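Local coordinates for protein aeromonas extracellular serine protease (Aeromonas sobria, PDB 3WQB) that cleaves peptide bonds after paired basic residues (Lys-Lys or Lys-Arg) as a secreted, calcium-binding, furin-like subtilase and probable virulence factor, at residues Phe174-Gly179 with Arg198-Gln203; Pro248-Phe253 with Gly274-Leu279; Ser357-Arg362 with Thr471-Gln476; Tyr412-Ile417 with Lys537-Ser542. The protein carries 1 engineered substitution. One frame throughout, in Å; residues are numbered along the deposited sequence.

In the fold
Contact 1 lies within the subtilisin-like domain and comes nearest to the active site: the side chain of Q176 is about 7 Å from that of D78, predicted to belong to the charge relay system. Contact 2, its centre about 12 Å away, reaches the same parallel sheet through strand 277-282 and touches contact 1 where F200 CD2 meets N252 ND2 at 3.7 Å. Contacts 3 and 4 join the catalytic half of the chain to the P-domain, with centres about 10 Å apart. Contact 2 is tied to both: F253 O lies 2.8 Å from R362 NH2 of contact 3, and F278 O 2.9 Å from F414 N of contact 4, each probably a hydrogen bond.

Contact 1 of 4, residues Phe174-Gly179 with Arg198-Gln203; sequences FNQSYG and RLFEQQ
F174 on strand 173-179 and F200 on helix 191-205 have the nearest CA atoms across the contact, 9.7 Å apart, so long side chains must span the gap between sheet and helix. Two pairs do so, each a phenylalanine ring against a glutamine amide. F174 presents its outer edge to Q203, whose NE2 lies near the ring plane, 3.6 Å from F174 CE1; ring and amide planes stand 69° apart. Q203 NE2 donates its hydrogen bond to the backbone oxygen of R169, while Q203 OE1 accepts from K206 NZ. A bend at chi2 (-73°) turns the Q203 chain back so that its amide reaches the ring edge.

The second pair reverses the roles. Q176 comes from the strand and F200 from the helix, approaching from opposite directions with amide and ring planes 65° apart; Q176 OE1 lies at the ring edge, near its plane, 3.5 Å from F200 CZ. The slightly positive hydrogens of an aromatic rim suit a carbonyl oxygen, and glutamine is long enough to bring one there. Q176 NE2 is bonded to N255 OD1 and to the backbone oxygen of I213, which fixes the rotation of the buried amide.

Strand 173-179, helix 191-205 and strand 211-215 form a beta-alpha-beta unit of the subtilase parallel sheet. Y212 on the last strand stacks with both phenylalanines, and L162 of helix 155-164 packs against Q176 and F200. Farther along, Y178 and G179 continue the sheet by antiparallel pairing with a strand of another protein chain.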
loop_
_atom_site.group_PDB
_atom_site.type_symbol
_atom_site.label_atom_id
_atom_site.label_comp_id
_atom_site.label_asym_id
_atom_site.label_seq_id
_atom_site.Cartn_x
_atom_site.Cartn_y
_atom_site.Cartn_z
ATOM N N PHE A 174 7.290 7.422 6.988
ATOM C CA PHE A 174 7.636 5.997 6.869
ATOM C C PHE A 174 7.244 5.515 5.497
ATOM O O PHE A 174 6.058 5.430 5.177
ATOM C CB PHE A 174 6.948 5.165 7.953
ATOM C CG PHE A 174 7.468 5.446 9.331
ATOM C CD1 PHE A 174 6.902 6.440 10.119
ATOM C CD2 PHE A 174 8.549 4.723 9.834
ATOM C CE1 PHE A 174 7.411 6.710 11.399
ATOM C CE2 PHE A 174 9.062 4.986 11.099
ATOM C CZ PHE A 174 8.490 5.982 11.887
ATOM N N ASN A 175 8.256 5.245 4.680
ATOM C CA ASN A 175 8.040 4.792 3.316
ATOM C C ASN A 175 7.915 3.278 3.237
ATOM O O ASN A 175 8.842 2.566 3.608
ATOM C CB ASN A 175 9.190 5.270 2.429
ATOM C CG ASN A 175 8.942 4.983 0.970
ATOM O OD1 ASN A 175 8.510 5.867 0.230
ATOM N ND2 ASN A 175 9.195 3.743 0.548
ATOM N N GLN A 176 6.757 2.802 2.778
ATOM C CA GLN A 176 6.481 1.366 2.680
ATOM C C GLN A 176 6.151 0.970 1.241
ATOM O O GLN A 176 4.973 0.878 0.847
ATOM C CB GLN A 176 5.331 0.970 3.588
ATOM C CG GLN A 176 5.528 1.363 5.026
ATOM C CD GLN A 176 4.231 1.245 5.760
ATOM O OE1 GLN A 176 3.933 0.206 6.371
ATOM N NE2 GLN A 176 3.392 2.273 5.622
ATOM N N SER A 177 7.206 0.758 0.456
ATOM C CA SER A 177 7.078 0.385 -0.953
ATOM C C SER A 177 6.840 -1.117 -1.099
ATOM O O SER A 177 7.521 -1.797 -1.886
ATOM C CB SER A 177 8.333 0.803 -1.712
ATOM O OG SER A 177 8.363 2.208 -1.901
ATOM N N TYR A 178 5.879 -1.632 -0.333
ATOM C CA TYR A 178 5.612 -3.066 -0.278
ATOM C C TYR A 178 4.142 -3.349 -0.006
ATOM O O TYR A 178 3.380 -2.445 0.329
ATOM C CB TYR A 178 6.514 -3.760 0.766
ATOM C CG TYR A 178 6.385 -3.224 2.175
ATOM C CD1 TYR A 178 5.282 -3.553 2.980
ATOM C CD2 TYR A 178 7.386 -2.423 2.723
ATOM C CE1 TYR A 178 5.165 -3.070 4.283
ATOM C CE2 TYR A 178 7.284 -1.937 4.023
ATOM C CZ TYR A 178 6.173 -2.266 4.796
ATOM O OH TYR A 178 6.064 -1.789 6.078
ATOM N N GLY A 179 3.749 -4.610 -0.184
ATOM C CA GLY A 179 2.383 -5.010 0.076
ATOM C C GLY A 179 2.235 -6.511 -0.013
ATOM O O GLY A 179 3.190 -7.230 -0.344
ATOM N N ARG A 198 -1.901 0.171 16.078
ATOM C CA ARG A 198 -1.822 1.006 17.277
ATOM C C ARG A 198 -0.559 1.860 17.252
ATOM O O ARG A 198 -0.586 3.040 17.630
ATOM C CB ARG A 198 -1.889 0.143 18.536
ATOM C CG ARG A 198 -3.269 -0.449 18.779
ATOM C CD ARG A 198 -3.240 -1.527 19.837
ATOM N NE ARG A 198 -4.525 -2.210 19.939
ATOM C CZ ARG A 198 -4.798 -3.156 20.831
ATOM N NH1 ARG A 198 -3.877 -3.538 21.706
ATOM N NH2 ARG A 198 -5.996 -3.723 20.843
ATOM N N LEU A 199 0.547 1.268 16.805
ATOM C CA LEU A 199 1.788 2.018 16.667
ATOM C C LEU A 199 1.628 3.152 15.652
ATOM O O LEU A 199 2.053 4.286 15.894
ATOM C CB LEU A 199 2.929 1.092 16.239
ATOM C CG LEU A 199 4.269 1.756 15.924
ATOM C CD1 LEU A 199 4.848 2.444 17.159
ATOM C CD2 LEU A 199 5.244 0.744 15.336
ATOM N N PHE A 200 1.039 2.835 14.501
ATOM C CA PHE A 200 0.886 3.831 13.446
ATOM C C PHE A 200 -0.008 4.970 13.937
ATOM O O PHE A 200 0.229 6.130 13.599
ATOM C CB PHE A 200 0.272 3.226 12.177
ATOM C CG PHE A 200 1.197 2.355 11.334
ATOM C CD1 PHE A 200 2.241 1.592 11.874
ATOM C CD2 PHE A 200 0.946 2.252 9.971
ATOM C CE1 PHE A 200 3.023 0.782 11.035
ATOM C CE2 PHE A 200 1.710 1.441 9.145
ATOM C CZ PHE A 200 2.738 0.688 9.672
ATOM N N GLU A 201 -1.047 4.637 14.707
ATOM C CA GLU A 201 -1.932 5.661 15.266
ATOM C C GLU A 201 -1.150 6.598 16.179
ATOM O O GLU A 201 -1.252 7.823 16.058
ATOM C CB GLU A 201 -3.097 5.015 16.019
ATOM C CG GLU A 201 -3.975 6.036 16.741
ATOM C CD GLU A 201 -5.246 5.461 17.329
ATOM O OE1 GLU A 201 -5.510 4.249 17.182
ATOM O OE2 GLU A 201 -5.985 6.241 17.960
ATOM N N GLN A 202 -0.353 6.025 17.076
ATOM C CA GLN A 202 0.406 6.848 18.016
ATOM C C GLN A 202 1.420 7.734 17.300
ATOM O O GLN A 202 1.619 8.892 17.654
ATOM C CB GLN A 202 1.087 5.962 19.048
ATOM C CG GLN A 202 0.108 5.367 20.022
ATOM C CD GLN A 202 -0.845 6.417 20.621
ATOM O OE1 GLN A 202 -0.416 7.494 21.063
ATOM N NE2 GLN A 202 -2.140 6.094 20.656
ATOM N N GLN A 203 2.059 7.172 16.279
ATOM C CA GLN A 203 3.059 7.888 15.511
ATOM C C GLN A 203 2.465 8.977 14.624
ATOM O O GLN A 203 3.091 10.009 14.399
ATOM C CB GLN A 203 3.865 6.900 14.676
ATOM C CG GLN A 203 4.910 6.135 15.504
ATOM C CD GLN A 203 6.078 7.022 15.892
ATOM O OE1 GLN A 203 6.124 7.561 17.000
ATOM N NE2 GLN A 203 7.005 7.209 14.967
#

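Contact 2 of 4, residues Pro248-Phe253 with Gly274-Leu279; sequences PSNSNF and GSNIFL
S251 and N276 have the nearest CA atoms, 6.6 Å apart, where the end of the 3-10 turn 248-250 approaches a type I beta turn from G274 to I277. N276 occupies the third position of that turn, a place where asparagine is common, and its side chain reaches across. There N276 ND2 donates to N250 O at 2.9 Å, an almost straight bond (170°). The acceptor lies in the plane of the N276 amide, but the donor stands above the plane of the N250 carbonyl, 65° out of it. A chi1 of 60° sets N276 CG between the backbone N and the carbonyl carbon, from where the short amide extends to N250 O. N276 ND2 also lies 3.3 Å from N250 CB. N276 OD1 accepts from S244 OG, so both ends of the buried amide are used. N250 OD1 accepts from K214.

Within 248-253, S251 OG donates to P248 O at 3.1 Å, on the same face of that carbonyl as S251 N. R532 binds both P248 O and S251 OG. Segment 248-253 leads into strand 255-261 and the turn into its parallel neighbour 277-282, with L534 of P-domain strand 527-535 packed on S251 and N276.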
loop_
_atom_site.group_PDB
_atom_site.type_symbol
_atom_site.label_atom_id
_atom_site.label_comp_id
_atom_site.label_asym_id
_atom_site.label_seq_id
_atom_site.Cartn_x
_atom_site.Cartn_y
_atom_site.Cartn_z
ATOM N N PRO A 248 -5.095 -6.301 3.851
ATOM C CA PRO A 248 -5.687 -5.698 5.058
ATOM C C PRO A 248 -5.001 -4.416 5.566
ATOM O O PRO A 248 -5.673 -3.520 6.081
ATOM C CB PRO A 248 -5.602 -6.824 6.100
ATOM C CG PRO A 248 -4.566 -7.763 5.582
ATOM C CD PRO A 248 -4.684 -7.702 4.089
ATOM N N SER A 249 -3.688 -4.310 5.401
ATOM C CA SER A 249 -2.969 -3.131 5.883
ATOM C C SER A 249 -3.376 -1.859 5.145
ATOM O O SER A 249 -3.256 -0.754 5.679
ATOM C CB SER A 249 -1.466 -3.335 5.746
ATOM O OG SER A 249 -1.060 -4.459 6.497
ATOM N N ASN A 250 -3.862 -2.017 3.916
ATOM C CA ASN A 250 -4.179 -0.855 3.095
ATOM C C ASN A 250 -5.462 -0.146 3.493
ATOM O O ASN A 250 -5.773 0.899 2.937
ATOM C CB ASN A 250 -4.256 -1.240 1.615
ATOM C CG ASN A 250 -2.915 -1.616 1.040
ATOM O OD1 ASN A 250 -1.863 -1.398 1.656
ATOM N ND2 ASN A 250 -2.940 -2.192 -0.165
ATOM N N SER A 251 -6.208 -0.711 4.441
ATOM C CA SER A 251 -7.448 -0.079 4.925
ATOM C C SER A 251 -7.339 0.413 6.368
ATOM O O SER A 251 -8.358 0.683 7.003
ATOM C CB SER A 251 -8.645 -1.030 4.758
ATOM O OG SER A 251 -8.403 -2.247 5.450
ATOM N N ASN A 252 -6.114 0.553 6.876
ATOM C CA ASN A 252 -5.932 0.928 8.274
ATOM C C ASN A 252 -5.988 2.415 8.570
ATOM O O ASN A 252 -5.765 2.815 9.715
ATOM C CB ASN A 252 -4.648 0.326 8.869
ATOM C CG ASN A 252 -3.394 1.018 8.384
ATOM O OD1 ASN A 252 -3.434 1.869 7.500
ATOM N ND2 ASN A 252 -2.265 0.652 8.973
ATOM N N PHE A 253 -6.285 3.221 7.551
ATOM C CA PHE A 253 -6.365 4.689 7.655
ATOM C C PHE A 253 -5.019 5.383 7.822
ATOM O O PHE A 253 -4.755 6.356 7.138
ATOM C CB PHE A 253 -7.348 5.145 8.740
ATOM C CG PHE A 253 -7.430 6.637 8.889
ATOM C CD1 PHE A 253 -8.053 7.410 7.908
ATOM C CD2 PHE A 253 -6.877 7.277 10.004
ATOM C CE1 PHE A 253 -8.144 8.789 8.041
ATOM C CE2 PHE A 253 -6.954 8.658 10.136
ATOM C CZ PHE A 253 -7.595 9.410 9.159
ATOM N N GLY A 274 -8.461 1.272 -6.185
ATOM C CA GLY A 274 -9.569 0.994 -5.271
ATOM C C GLY A 274 -9.997 2.225 -4.499
ATOM O O GLY A 274 -9.387 3.290 -4.604
ATOM N N SER A 275 -11.067 2.076 -3.725
ATOM C CA SER A 275 -11.646 3.204 -2.991
ATOM C C SER A 275 -10.738 3.755 -1.900
ATOM O O SER A 275 -10.971 4.862 -1.389
ATOM C CB SER A 275 -12.994 2.823 -2.400
ATOM O OG SER A 275 -12.868 1.771 -1.460
ATOM N N ASN A 276 -9.721 2.972 -1.536
ATOM C CA ASN A 276 -8.753 3.377 -0.515
ATOM C C ASN A 276 -7.500 4.057 -1.039
ATOM O O ASN A 276 -6.649 4.431 -0.250
ATOM C CB ASN A 276 -8.364 2.195 0.370
ATOM C CG ASN A 276 -7.733 1.064 -0.398
ATOM O OD1 ASN A 276 -8.119 0.771 -1.532
ATOM N ND2 ASN A 276 -6.788 0.384 0.236
ATOM N N ILE A 277 -7.403 4.257 -2.349
ATOM C CA ILE A 277 -6.331 5.092 -2.914
ATOM C C ILE A 277 -6.561 6.526 -2.442
ATOM O O ILE A 277 -7.686 7.027 -2.493
ATOM C CB ILE A 277 -6.313 5.030 -4.459
ATOM C CG1 ILE A 277 -6.097 3.590 -4.947
ATOM C CG2 ILE A 277 -5.250 5.968 -5.046
ATOM C CD1 ILE A 277 -4.809 2.910 -4.450
ATOM N N PHE A 278 -5.502 7.177 -1.967
ATOM C CA PHE A 278 -5.593 8.572 -1.562
ATOM C C PHE A 278 -5.094 9.509 -2.660
ATOM O O PHE A 278 -5.728 10.533 -2.946
ATOM C CB PHE A 278 -4.831 8.811 -0.251
ATOM C CG PHE A 278 -5.166 10.119 0.412
ATOM C CD1 PHE A 278 -6.304 10.225 1.195
ATOM C CD2 PHE A 278 -4.367 11.247 0.228
ATOM C CE1 PHE A 278 -6.641 11.433 1.801
ATOM C CE2 PHE A 278 -4.698 12.465 0.840
ATOM C CZ PHE A 278 -5.843 12.550 1.610
ATOM N N LEU A 279 -3.973 9.149 -3.286
ATOM C CA LEU A 279 -3.348 9.959 -4.328
ATOM C C LEU A 279 -2.707 9.061 -5.379
ATOM O O LEU A 279 -2.358 7.896 -5.108
ATOM C CB LEU A 279 -2.260 10.868 -3.731
ATOM C CG LEU A 279 -2.673 11.998 -2.800
ATOM C CD1 LEU A 279 -1.484 12.433 -1.990
ATOM C CD2 LEU A 279 -3.270 13.156 -3.595
#

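Contact 3 of 4, residues Ser357-Arg362 with Thr471-Gln476; sequences SVRDLR and TVEAVQ
R359 and E473 meet edge to edge, the guanidinium and carboxylate nearly coplanar with 26° between their planes. E473 lies at the edge of the R359 guanidinium, in its plane, and the R359 side chain also touches H595 and L435. This is a side-on, two-pronged salt bridge between helix 358-368 of the subtilisin-like domain and strand 471-482 of the P-domain. R359 NE donates to the syn lone pair of E473 OE1 at 2.9 Å, and R359 NH2 reaches E473 OE2 at 2.7 Å in a nearly straight bond (175°). Both acceptors lie in the guanidinium plane, and a bend at chi3 (59°) turns the arginine so that NE and NH2 face the carboxylate together. Arginine suits the place because its flat guanidinium offers two N-H groups side by side to the two oxygens. The two bonds hold both groups against rotation.

Each partner is also gripped from outside: R359 NH2 donates to P433 O, and E473 OE2 is bonded to H595 ND1. E473 and A474 both face L593, a classic beta bulge at the corner of the strand. At the helix start, S357 and D360 form a capping box, with S357 OG accepting from D360 N at 3.0 Å.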
loop_
_atom_site.group_PDB
_atom_site.type_symbol
_atom_site.label_atom_id
_atom_site.label_comp_id
_atom_site.label_asym_id
_atom_site.label_seq_id
_atom_site.Cartn_x
_atom_site.Cartn_y
_atom_site.Cartn_z
ATOM N N SER A 357 0.024 19.103 10.894
ATOM C CA SER A 357 -0.206 17.702 11.214
ATOM C C SER A 357 -0.289 16.877 9.932
ATOM O O SER A 357 -0.467 17.417 8.826
ATOM C CB SER A 357 -1.513 17.560 11.990
ATOM O OG SER A 357 -2.614 17.730 11.114
ATOM N N VAL A 358 -0.184 15.563 10.091
ATOM C CA VAL A 358 -0.340 14.653 8.965
ATOM C C VAL A 358 -1.707 14.828 8.308
ATOM O O VAL A 358 -1.810 14.851 7.081
ATOM C CB VAL A 358 -0.109 13.195 9.406
ATOM C CG1 VAL A 358 -0.437 12.238 8.267
ATOM C CG2 VAL A 358 1.336 13.017 9.851
ATOM N N ARG A 359 -2.755 14.972 9.113
ATOM C CA ARG A 359 -4.080 15.193 8.554
ATOM C C ARG A 359 -4.183 16.516 7.796
ATOM O O ARG A 359 -4.855 16.589 6.773
ATOM C CB ARG A 359 -5.164 15.077 9.616
ATOM C CG ARG A 359 -5.414 13.637 10.033
ATOM C CD ARG A 359 -6.187 13.540 11.340
ATOM N NE ARG A 359 -7.479 14.212 11.262
ATOM C CZ ARG A 359 -7.815 15.318 11.923
ATOM N NH1 ARG A 359 -6.955 15.930 12.739
ATOM N NH2 ARG A 359 -9.030 15.819 11.750
ATOM N N ASP A 360 -3.498 17.555 8.280
ATOM C CA ASP A 360 -3.436 18.818 7.548
ATOM C C ASP A 360 -2.756 18.637 6.199
ATOM O O ASP A 360 -3.228 19.162 5.191
ATOM C CB ASP A 360 -2.682 19.888 8.348
ATOM C CG ASP A 360 -3.460 20.392 9.530
ATOM O OD1 ASP A 360 -4.668 20.641 9.384
ATOM O OD2 ASP A 360 -2.830 20.563 10.594
ATOM N N LEU A 361 -1.640 17.907 6.190
ATOM C CA LEU A 361 -0.904 17.681 4.952
ATOM C C LEU A 361 -1.707 16.850 3.953
ATOM O O LEU A 361 -1.709 17.140 2.754
ATOM C CB LEU A 361 0.453 17.048 5.255
ATOM C CG LEU A 361 1.340 17.915 6.151
ATOM C CD1 LEU A 361 2.423 17.063 6.781
ATOM C CD2 LEU A 361 1.925 19.086 5.402
ATOM N N ARG A 362 -2.406 15.833 4.456
ATOM C CA ARG A 362 -3.338 15.071 3.621
ATOM C C ARG A 362 -4.408 15.964 2.998
ATOM O O ARG A 362 -4.728 15.816 1.812
ATOM C CB ARG A 362 -4.022 13.967 4.416
ATOM C CG ARG A 362 -3.157 12.774 4.737
ATOM C CD ARG A 362 -4.055 11.640 5.182
ATOM N NE ARG A 362 -3.268 10.468 5.533
ATOM C CZ ARG A 362 -3.766 9.323 5.990
ATOM N NH1 ARG A 362 -5.079 9.166 6.154
ATOM N NH2 ARG A 362 -2.935 8.336 6.297
ATOM N N THR A 471 -17.778 15.726 10.150
ATOM C CA THR A 471 -17.272 15.850 8.792
ATOM C C THR A 471 -16.378 14.648 8.551
ATOM O O THR A 471 -15.445 14.395 9.307
ATOM C CB THR A 471 -16.496 17.152 8.620
ATOM O OG1 THR A 471 -17.393 18.247 8.846
ATOM C CG2 THR A 471 -15.883 17.248 7.215
ATOM N N VAL A 472 -16.687 13.901 7.496
ATOM C CA VAL A 472 -15.990 12.661 7.183
ATOM C C VAL A 472 -14.601 12.929 6.612
ATOM O O VAL A 472 -14.406 13.842 5.801
ATOM C CB VAL A 472 -16.786 11.816 6.157
ATOM C CG1 VAL A 472 -16.019 10.551 5.782
ATOM C CG2 VAL A 472 -18.165 11.453 6.687
ATOM N N GLU A 473 -13.636 12.133 7.051
ATOM C CA GLU A 473 -12.369 12.026 6.333
ATOM C C GLU A 473 -12.343 10.685 5.613
ATOM O O GLU A 473 -12.248 10.639 4.381
ATOM C CB GLU A 473 -11.176 12.212 7.274
ATOM C CG GLU A 473 -11.070 13.645 7.802
ATOM C CD GLU A 473 -10.241 13.779 9.065
ATOM O OE1 GLU A 473 -9.158 13.161 9.166
ATOM O OE2 GLU A 473 -10.672 14.533 9.958
ATOM N N ALA A 474 -12.457 9.589 6.365
ATOM C CA ALA A 474 -12.477 8.267 5.757
ATOM C C ALA A 474 -13.512 7.418 6.456
ATOM O O ALA A 474 -13.925 7.721 7.587
ATOM C CB ALA A 474 -11.097 7.610 5.838
ATOM N N VAL A 475 -13.955 6.373 5.766
ATOM C CA VAL A 475 -14.800 5.357 6.384
ATOM C C VAL A 475 -14.164 3.983 6.242
ATOM O O VAL A 475 -13.612 3.643 5.182
ATOM C CB VAL A 475 -16.266 5.338 5.832
ATOM C CG1 VAL A 475 -16.973 6.649 6.125
ATOM C CG2 VAL A 475 -16.307 5.046 4.352
ATOM N N GLN A 476 -14.247 3.202 7.313
ATOM C CA GLN A 476 -13.860 1.805 7.295
ATOM C C GLN A 476 -15.097 0.952 7.442
ATOM O O GLN A 476 -16.037 1.311 8.166
ATOM C CB GLN A 476 -12.897 1.482 8.431
ATOM C CG GLN A 476 -11.549 2.172 8.318
ATOM C CD GLN A 476 -10.739 2.038 9.582
ATOM O OE1 GLN A 476 -11.251 2.276 10.676
ATOM N NE2 GLN A 476 -9.463 1.681 9.444
#

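Contact 4 of 4, residues Tyr412-Ile417 with Lys537-Ser542; sequences YGFGLI and KFYGES
Y539 meets F414 first through its CB, which lies 3.5 Å from F414 CZ and 4.0 Å from F414 CE2. The next atom, Y539 CG, is still 4.0 Å from F414 CZ; chi1 of -167° sets CG opposite the backbone N, and no ring atom beyond CG comes within 4.2 Å of F414. The two rings make an oblique aromatic pair, their centroids 5.5 Å apart and planes at 69°. At the far end, Y539 OH is hydrogen-bonded to D363 OD1 on helix 358-368. Tyrosine suits the place because its root is apolar against a phenylalanine while its hydroxyl can pair with the carboxylate of D363.

Both rings project from beta turns, and the contact joins a loop leading into helix 419-426 to a P-domain loop between strands 527-535 and 545-553. F414 is third in a type II' turn from Y412 to G415, in which G413 adopts a positive phi that favours glycine. Y539 is second in a type II turn from F538 to E541. Here G540 takes backbone angles that call for glycine. N402 ND2 donates to the carbonyls of K537 and Y539, and M406 packs on the ring of F414.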
loop_
_atom_site.group_PDB
_atom_site.type_symbol
_atom_site.label_atom_id
_atom_site.label_comp_id
_atom_site.label_asym_id
_atom_site.label_seq_id
_atom_site.Cartn_x
_atom_site.Cartn_y
_atom_site.Cartn_z
ATOM N N TYR A 412 -7.071 7.161 -9.312
ATOM C CA TYR A 412 -6.132 8.240 -9.011
ATOM C C TYR A 412 -6.303 8.837 -7.614
ATOM O O TYR A 412 -5.600 9.783 -7.259
ATOM C CB TYR A 412 -6.251 9.341 -10.083
ATOM C CG TYR A 412 -6.047 8.825 -11.482
ATOM C CD1 TYR A 412 -4.777 8.469 -11.928
ATOM C CD2 TYR A 412 -7.120 8.673 -12.350
ATOM C CE1 TYR A 412 -4.581 7.979 -13.198
ATOM C CE2 TYR A 412 -6.936 8.181 -13.627
ATOM C CZ TYR A 412 -5.656 7.836 -14.043
ATOM O OH TYR A 412 -5.444 7.347 -15.311
ATOM N N GLY A 413 -7.238 8.297 -6.830
ATOM C CA GLY A 413 -7.593 8.925 -5.562
ATOM C C GLY A 413 -8.111 10.334 -5.828
ATOM O O GLY A 413 -8.941 10.556 -6.720
ATOM N N PHE A 414 -7.613 11.292 -5.050
ATOM C CA PHE A 414 -7.950 12.696 -5.255
ATOM C C PHE A 414 -7.220 13.308 -6.452
ATOM O O PHE A 414 -7.546 14.418 -6.880
ATOM C CB PHE A 414 -7.716 13.497 -3.968
ATOM C CG PHE A 414 -8.633 13.083 -2.861
ATOM C CD1 PHE A 414 -8.167 12.314 -1.793
ATOM C CD2 PHE A 414 -9.990 13.394 -2.924
ATOM C CE1 PHE A 414 -9.039 11.896 -0.789
ATOM C CE2 PHE A 414 -10.866 12.973 -1.934
ATOM C CZ PHE A 414 -10.392 12.226 -0.868
ATOM N N GLY A 415 -6.263 12.566 -7.005
ATOM C CA GLY A 415 -5.550 12.997 -8.197
ATOM C C GLY A 415 -4.047 12.893 -8.088
ATOM O O GLY A 415 -3.499 12.378 -7.104
ATOM N N LEU A 416 -3.375 13.394 -9.121
ATOM C CA LEU A 416 -1.923 13.407 -9.150
ATOM C C LEU A 416 -1.374 14.527 -8.270
ATOM O O LEU A 416 -1.803 15.676 -8.362
ATOM C CB LEU A 416 -1.435 13.572 -10.588
ATOM C CG LEU A 416 0.050 13.836 -10.833
ATOM C CD1 LEU A 416 0.903 12.676 -10.353
ATOM C CD2 LEU A 416 0.308 14.141 -12.302
ATOM N N ILE A 417 -0.409 14.184 -7.429
ATOM C CA ILE A 417 0.247 15.168 -6.567
ATOM C C ILE A 417 0.668 16.420 -7.341
ATOM O O ILE A 417 1.257 16.328 -8.424
ATOM C CB ILE A 417 1.464 14.547 -5.886
ATOM C CG1 ILE A 417 1.001 13.482 -4.885
ATOM C CG2 ILE A 417 2.313 15.616 -5.200
ATOM C CD1 ILE A 417 2.135 12.712 -4.222
ATOM N N LYS A 537 -13.778 8.254 -0.675
ATOM C CA LYS A 537 -14.723 8.959 -1.543
ATOM C C LYS A 537 -15.560 10.031 -0.855
ATOM O O LYS A 537 -16.020 10.974 -1.511
ATOM C CB LYS A 537 -15.625 7.933 -2.233
ATOM C CG LYS A 537 -16.778 8.499 -3.041
ATOM C CD LYS A 537 -16.295 9.281 -4.264
ATOM C CE LYS A 537 -17.467 9.813 -5.078
ATOM N NZ LYS A 537 -18.265 8.731 -5.716
ATOM N N PHE A 538 -15.758 9.880 0.451
ATOM C CA PHE A 538 -16.715 10.707 1.185
ATOM C C PHE A 538 -16.073 11.896 1.898
ATOM O O PHE A 538 -16.712 12.576 2.694
ATOM C CB PHE A 538 -17.506 9.833 2.163
ATOM C CG PHE A 538 -18.086 8.613 1.524
ATOM C CD1 PHE A 538 -19.199 8.707 0.704
ATOM C CD2 PHE A 538 -17.515 7.358 1.738
ATOM C CE1 PHE A 538 -19.736 7.573 0.100
ATOM C CE2 PHE A 538 -18.047 6.213 1.136
ATOM C CZ PHE A 538 -19.163 6.328 0.322
ATOM N N TYR A 539 -14.806 12.154 1.591
ATOM C CA TYR A 539 -14.047 13.207 2.247
ATOM C C TYR A 539 -14.774 14.543 2.202
ATOM O O TYR A 539 -15.073 15.071 1.125
ATOM C CB TYR A 539 -12.680 13.330 1.571
ATOM C CG TYR A 539 -11.677 14.159 2.333
ATOM C CD1 TYR A 539 -10.771 13.553 3.198
ATOM C CD2 TYR A 539 -11.636 15.553 2.197
ATOM C CE1 TYR A 539 -9.844 14.311 3.903
ATOM C CE2 TYR A 539 -10.705 16.321 2.904
ATOM C CZ TYR A 539 -9.810 15.689 3.746
ATOM O OH TYR A 539 -8.889 16.427 4.450
ATOM N N GLY A 540 -15.033 15.097 3.387
ATOM C CA GLY A 540 -15.660 16.404 3.499
ATOM C C GLY A 540 -17.165 16.380 3.714
ATOM O O GLY A 540 -17.747 17.392 4.088
ATOM N N GLU A 541 -17.803 15.245 3.440
ATOM C CA GLU A 541 -19.257 15.112 3.613
ATOM C C GLU A 541 -19.656 15.052 5.088
ATOM O O GLU A 541 -18.841 14.727 5.948
ATOM C CB GLU A 541 -19.765 13.845 2.910
ATOM C CG GLU A 541 -19.698 13.911 1.394
ATOM C CD GLU A 541 -20.461 12.808 0.691
ATOM O OE1 GLU A 541 -21.110 11.965 1.354
ATOM O OE2 GLU A 541 -20.401 12.782 -0.554
ATOM N N SER A 542 -20.926 15.346 5.370
ATOM C CA SER A 542 -21.487 15.139 6.693
ATOM C C SER A 542 -21.777 13.653 6.899
ATOM O O SER A 542 -22.330 12.989 6.014
ATOM C CB SER A 542 -22.765 15.952 6.872
ATOM O OG SER A 542 -23.411 15.600 8.088
#